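Local coordinates for protein KauB (Pseudomonas aeruginosa PAO1, PDB 6B4R) that probably oxidises 4-guanidinobutanal, aminoaldehydes and a broad range of other aldehydes to the corresponding acids with NAD(P)+ as coenzyme, at residues A122-S127 with M173-L178; L240-S245 with K250-Y255. All blocks are in the same frame, centred on the assembly; numbering follows the deposited sequence.

How the contacts relate
Two buried contacts, with centres about 20 Å apart, lie on the two faces of strand 239-243, near the predicted active site. Contact 1 sets two helices side by side by the ligand pocket; contact 2 seats a helix on the strand itself. K177 links them: its NZ makes a probable hydrogen bond to T243 OG1 (2.8 Å), and its CD packs on V241 CG2 at 3.7 Å, on the face turned away from helix 250-255. Measured between side chains, E267, a predicted active-site residue, is about 5 Å from W176 of contact 1 and about 6 Å from F242 of contact 2. The side chain of W176 also comes within about 4 Å of the bound polyether, whereas that of F242 is about 11 Å from it.

Contact 1 (A122-S127 with M173-L178); sequences ASAANS and MSCWKL
S127 points at the facing helix and touches the consecutive residues C175 and W176. Its hydroxyl, placed anti to the backbone N (chi1 178°), is carried out across the interface and stops 3.4 Å from W176 CD1, the carbon of the five-membered ring beside the indole nitrogen. The approach to the ring is oblique, neither over a face nor along an edge. The same OG lies 3.5 Å from C175 O, a van der Waals approach rather than a hydrogen bond. One turn back, A124 meets C175 alongside: the methyl CB of A124 rests 3.8 Å from C175 SG, while C175 CB sits 3.6 Å from A124 O, so that the cysteine covers both the methyl and the carbonyl oxygen of the alanine.

Such small residues suit a close pairing of helices. The two segments, parts of helices 113-133 and 170-183, run parallel within 3° with their axes 8.5 Å apart, and both helices contribute to the ligand pocket of this aldehyde dehydrogenase, I119 from the first and M173 and W176 from the second. The indole leaves its helix with CG beside the backbone N (chi1 -82°), which swings the ring alongside S127 although the CB bond does not aim at the opposite helix. Within its own helix, M173 CE lies over one face of the indole, 3.5 Å above the plane and offset toward the rim. F467 packs edge-to-face with W176, and the bound polyether touches both M173 and W176. L94 of helix 80-96 adjoins C175, and M463 from a loop packs on S127.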
loop_
_atom_site.group_PDB
_atom_site.type_symbol
_atom_site.label_atom_id
_atom_site.label_comp_id
_atom_site.label_asym_id
_atom_site.label_seq_id
_atom_site.Cartn_x
_atom_site.Cartn_y
_atom_site.Cartn_z
ATOM N N ALA A 122 -17.831 24.831 -1.795
ATOM C CA ALA A 122 -16.455 24.668 -2.256
ATOM C C ALA A 122 -15.853 23.342 -1.792
ATOM O O ALA A 122 -15.193 22.649 -2.567
ATOM C CB ALA A 122 -15.596 25.839 -1.796
ATOM N N SER A 123 -16.093 22.986 -0.532
ATOM C CA SER A 123 -15.586 21.731 0.017
ATOM C C SER A 123 -16.315 20.528 -0.565
ATOM O O SER A 123 -15.706 19.491 -0.818
ATOM C CB SER A 123 -15.706 21.710 1.544
ATOM O OG SER A 123 -14.981 22.774 2.131
ATOM N N ALA A 124 -17.622 20.670 -0.766
ATOM C CA ALA A 124 -18.437 19.585 -1.301
ATOM C C ALA A 124 -18.032 19.261 -2.734
ATOM O O ALA A 124 -17.935 18.094 -3.112
ATOM C CB ALA A 124 -19.915 19.940 -1.226
ATOM N N ALA A 125 -17.792 20.301 -3.526
ATOM C CA ALA A 125 -17.314 20.121 -4.890
ATOM C C ALA A 125 -15.933 19.464 -4.902
ATOM O O ALA A 125 -15.672 18.554 -5.691
ATOM C CB ALA A 125 -17.280 21.454 -5.619
ATOM N N ASN A 126 -15.050 19.923 -4.019
ATOM C CA ASN A 126 -13.709 19.357 -3.927
ATOM C C ASN A 126 -13.722 17.907 -3.444
ATOM O O ASN A 126 -12.883 17.104 -3.849
ATOM C CB ASN A 126 -12.823 20.213 -3.023
ATOM C CG ASN A 126 -11.434 19.629 -2.849
ATOM O OD1 ASN A 126 -10.620 19.653 -3.771
ATOM N ND2 ASN A 126 -11.154 19.109 -1.659
ATOM N N SER A 127 -14.681 17.577 -2.586
ATOM C CA SER A 127 -14.823 16.218 -2.078
ATOM C C SER A 127 -15.220 15.246 -3.185
ATOM O O SER A 127 -14.725 14.118 -3.239
ATOM C CB SER A 127 -15.856 16.172 -0.951
ATOM O OG SER A 127 -16.031 14.846 -0.488
ATOM N N MET A 173 -21.936 16.785 3.731
ATOM C CA MET A 173 -22.067 15.411 4.207
ATOM C C MET A 173 -22.577 14.505 3.096
ATOM O O MET A 173 -22.198 13.339 3.010
ATOM C CB MET A 173 -23.010 15.330 5.413
ATOM C CG MET A 173 -22.500 16.008 6.678
ATOM S SD MET A 173 -20.915 15.370 7.257
ATOM C CE MET A 173 -19.810 16.682 6.733
ATOM N N SER A 174 -23.443 15.049 2.247
ATOM C CA SER A 174 -23.964 14.298 1.115
ATOM C C SER A 174 -22.832 13.887 0.182
ATOM O O SER A 174 -22.773 12.745 -0.270
ATOM C CB SER A 174 -25.000 15.124 0.352
ATOM O OG SER A 174 -26.104 15.444 1.180
ATOM N N CYS A 175 -21.924 14.819 -0.088
ATOM C CA CYS A 175 -20.826 14.565 -1.013
ATOM C C CYS A 175 -19.714 13.710 -0.401
ATOM O O CYS A 175 -18.984 13.032 -1.124
ATOM C CB CYS A 175 -20.267 15.880 -1.565
ATOM S SG CYS A 175 -21.429 16.781 -2.633
ATOM N N TRP A 176 -19.583 13.744 0.925
ATOM C CA TRP A 176 -18.659 12.846 1.615
ATOM C C TRP A 176 -19.074 11.399 1.390
ATOM O O TRP A 176 -18.236 10.501 1.356
ATOM C CB TRP A 176 -18.616 13.133 3.119
ATOM C CG TRP A 176 -17.730 14.278 3.512
ATOM C CD1 TRP A 176 -17.180 15.213 2.683
ATOM C CD2 TRP A 176 -17.286 14.605 4.835
ATOM N NE1 TRP A 176 -16.424 16.103 3.408
ATOM C CE2 TRP A 176 -16.473 15.753 4.731
ATOM C CE3 TRP A 176 -17.497 14.040 6.098
ATOM C CZ2 TRP A 176 -15.872 16.347 5.842
ATOM C CZ3 TRP A 176 -16.898 14.630 7.201
ATOM C CH2 TRP A 176 -16.095 15.772 7.064
ATOM N N LYS A 177 -20.378 11.178 1.247
ATOM C CA LYS A 177 -20.907 9.844 0.991
ATOM C C LYS A 177 -20.965 9.550 -0.511
ATOM O O LYS A 177 -20.456 8.526 -0.974
ATOM C CB LYS A 177 -22.299 9.696 1.613
ATOM C CG LYS A 177 -22.363 9.980 3.112
ATOM C CD LYS A 177 -21.469 9.033 3.895
ATOM C CE LYS A 177 -21.823 9.021 5.373
ATOM N NZ LYS A 177 -21.675 10.351 6.012
ATOM N N LEU A 178 -21.579 10.461 -1.263
ATOM C CA LEU A 178 -21.764 10.300 -2.707
ATOM C C LEU A 178 -20.456 10.121 -3.468
ATOM O O LEU A 178 -20.398 9.367 -4.439
ATOM C CB LEU A 178 -22.525 11.493 -3.287
ATOM C CG LEU A 178 -24.026 11.529 -3.016
ATOM C CD1 LEU A 178 -24.617 12.834 -3.520
ATOM C CD2 LEU A 178 -24.690 10.338 -3.680
#

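Contact 2 (L240-S245 with K250-Y255); sequences LVFTGS and KQLMVY
F242 and L252 are brought together by their torsions. On the strand, F242 has CG anti to the backbone N, and the ring stands up from the sheet toward the helix. On the helix, L252 has CG beside its backbone N (chi1 -65°), and an extended second torsion (178°) carries CD1 out to the ring. That branch does all the touching. It lies over one face of the phenyl ring as a CH-pi contact, 3.8 Å from L252 CD1 to the centroid of the F242 ring and 25° off the ring normal. The methyl is offset toward the rim on the CB side, 3.5 Å from F242 CG. L240, two residues earlier on the same side of the strand, presents its own CD1 to L252 CD1 at 3.8 Å. The leucine tip is thus received between an aromatic face and an aliphatic branch, each side chain crossing it at about a right angle.

Beyond the strand the chain turns back, and S245 O reaches the F242 ring at its edge, in plane. S245 is the N-cap of the helix, its OG making a weak hydrogen bond to I248 N. I164 of the neighbouring strand touches both L240 and F242, while A232 of helix 224-233 adjoins L252. This is the apolar strand-to-helix packing of a right-handed beta-alpha-beta crossover, here strand 239-243, helix 246-258 and strand 263-267, in the Rossmann-like coenzyme-binding domain characteristic of aldehyde dehydrogenases.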
loop_
_atom_site.group_PDB
_atom_site.type_symbol
_atom_site.label_atom_id
_atom_site.label_comp_id
_atom_site.label_asym_id
_atom_site.label_seq_id
_atom_site.Cartn_x
_atom_site.Cartn_y
_atom_site.Cartn_z
ATOM N N LEU A 240 -25.850 0.642 4.406
ATOM C CA LEU A 240 -26.463 1.840 4.961
ATOM C C LEU A 240 -25.386 2.695 5.621
ATOM O O LEU A 240 -24.719 2.251 6.557
ATOM C CB LEU A 240 -27.542 1.452 5.979
ATOM C CG LEU A 240 -28.411 2.522 6.655
ATOM C CD1 LEU A 240 -27.740 3.119 7.885
ATOM C CD2 LEU A 240 -28.789 3.615 5.672
ATOM N N VAL A 241 -25.211 3.918 5.130
ATOM C CA VAL A 241 -24.295 4.858 5.766
ATOM C C VAL A 241 -25.082 6.005 6.390
ATOM O O VAL A 241 -26.123 6.407 5.873
ATOM C CB VAL A 241 -23.229 5.391 4.786
ATOM C CG1 VAL A 241 -22.395 4.240 4.242
ATOM C CG2 VAL A 241 -23.878 6.169 3.653
ATOM N N PHE A 242 -24.590 6.524 7.509
ATOM C CA PHE A 242 -25.361 7.486 8.287
ATOM C C PHE A 242 -24.486 8.430 9.108
ATOM O O PHE A 242 -23.430 8.046 9.615
ATOM C CB PHE A 242 -26.347 6.736 9.192
ATOM C CG PHE A 242 -27.010 7.594 10.235
ATOM C CD1 PHE A 242 -28.143 8.332 9.931
ATOM C CD2 PHE A 242 -26.520 7.634 11.532
ATOM C CE1 PHE A 242 -28.762 9.108 10.893
ATOM C CE2 PHE A 242 -27.134 8.412 12.499
ATOM C CZ PHE A 242 -28.258 9.149 12.179
ATOM N N THR A 243 -24.937 9.674 9.218
ATOM C CA THR A 243 -24.321 10.650 10.102
ATOM C C THR A 243 -25.424 11.367 10.870
ATOM O O THR A 243 -26.338 11.934 10.271
ATOM C CB THR A 243 -23.483 11.680 9.327
ATOM O OG1 THR A 243 -22.458 11.009 8.584
ATOM C CG2 THR A 243 -22.846 12.674 10.286
ATOM N N GLY A 244 -25.347 11.327 12.194
ATOM C CA GLY A 244 -26.359 11.949 13.026
ATOM C C GLY A 244 -26.135 11.690 14.502
ATOM O O GLY A 244 -25.006 11.742 14.988
ATOM N N SER A 245 -27.220 11.409 15.214
ATOM C CA SER A 245 -27.153 11.204 16.654
ATOM C C SER A 245 -26.862 9.750 17.008
ATOM O O SER A 245 -27.086 8.846 16.204
ATOM C CB SER A 245 -28.459 11.647 17.318
ATOM O OG SER A 245 -29.546 10.852 16.875
ATOM N N LYS A 250 -27.885 3.890 16.718
ATOM C CA LYS A 250 -28.128 2.614 17.374
ATOM C C LYS A 250 -29.371 1.947 16.795
ATOM O O LYS A 250 -29.382 0.742 16.550
ATOM C CB LYS A 250 -28.299 2.810 18.881
ATOM C CG LYS A 250 -27.013 3.067 19.643
ATOM C CD LYS A 250 -27.299 3.268 21.125
ATOM C CE LYS A 250 -26.025 3.543 21.910
ATOM N NZ LYS A 250 -26.316 3.840 23.340
ATOM N N GLN A 251 -30.412 2.745 16.577
ATOM C CA GLN A 251 -31.679 2.242 16.055
ATOM C C GLN A 251 -31.522 1.622 14.666
ATOM O O GLN A 251 -32.047 0.541 14.398
ATOM C CB GLN A 251 -32.724 3.361 16.026
ATOM C CG GLN A 251 -34.100 2.908 15.573
ATOM C CD GLN A 251 -34.670 1.807 16.451
ATOM O OE1 GLN A 251 -34.670 0.632 16.074
ATOM N NE2 GLN A 251 -35.162 2.182 17.627
ATOM N N LEU A 252 -30.794 2.310 13.791
ATOM C CA LEU A 252 -30.544 1.816 12.441
ATOM C C LEU A 252 -29.817 0.477 12.467
ATOM O O LEU A 252 -30.071 -0.395 11.637
ATOM C CB LEU A 252 -29.728 2.834 11.643
ATOM C CG LEU A 252 -30.409 4.170 11.351
ATOM C CD1 LEU A 252 -29.469 5.097 10.603
ATOM C CD2 LEU A 252 -31.687 3.948 10.560
ATOM N N MET A 253 -28.917 0.322 13.432
ATOM C CA MET A 253 -28.145 -0.904 13.583
ATOM C C MET A 253 -29.052 -2.061 13.990
ATOM O O MET A 253 -28.810 -3.213 13.628
ATOM C CB MET A 253 -27.039 -0.700 14.617
ATOM C CG MET A 253 -25.950 -1.751 14.583
ATOM S SD MET A 253 -24.573 -1.339 15.672
ATOM C CE MET A 253 -23.494 -2.738 15.374
ATOM N N VAL A 254 -30.102 -1.743 14.740
ATOM C CA VAL A 254 -31.111 -2.729 15.105
ATOM C C VAL A 254 -31.909 -3.167 13.873
ATOM O O VAL A 254 -32.138 -4.361 13.662
ATOM C CB VAL A 254 -32.068 -2.184 16.188
ATOM C CG1 VAL A 254 -33.168 -3.189 16.487
ATOM C CG2 VAL A 254 -31.294 -1.839 17.454
ATOM N N TYR A 255 -32.318 -2.196 13.060
ATOM C CA TYR A 255 -33.054 -2.475 11.827
ATOM C C TYR A 255 -32.284 -3.405 10.894
ATOM O O TYR A 255 -32.872 -4.264 10.236
ATOM C CB TYR A 255 -33.388 -1.175 11.093
ATOM C CG TYR A 255 -34.390 -0.298 11.807
ATOM C CD1 TYR A 255 -35.398 -0.851 12.587
ATOM C CD2 TYR A 255 -34.327 1.083 11.701
ATOM C CE1 TYR A 255 -36.316 -0.050 13.241
ATOM C CE2 TYR A 255 -35.238 1.894 12.350
ATOM C CZ TYR A 255 -36.232 1.323 13.118
ATOM O OH TYR A 255 -37.142 2.128 13.766
#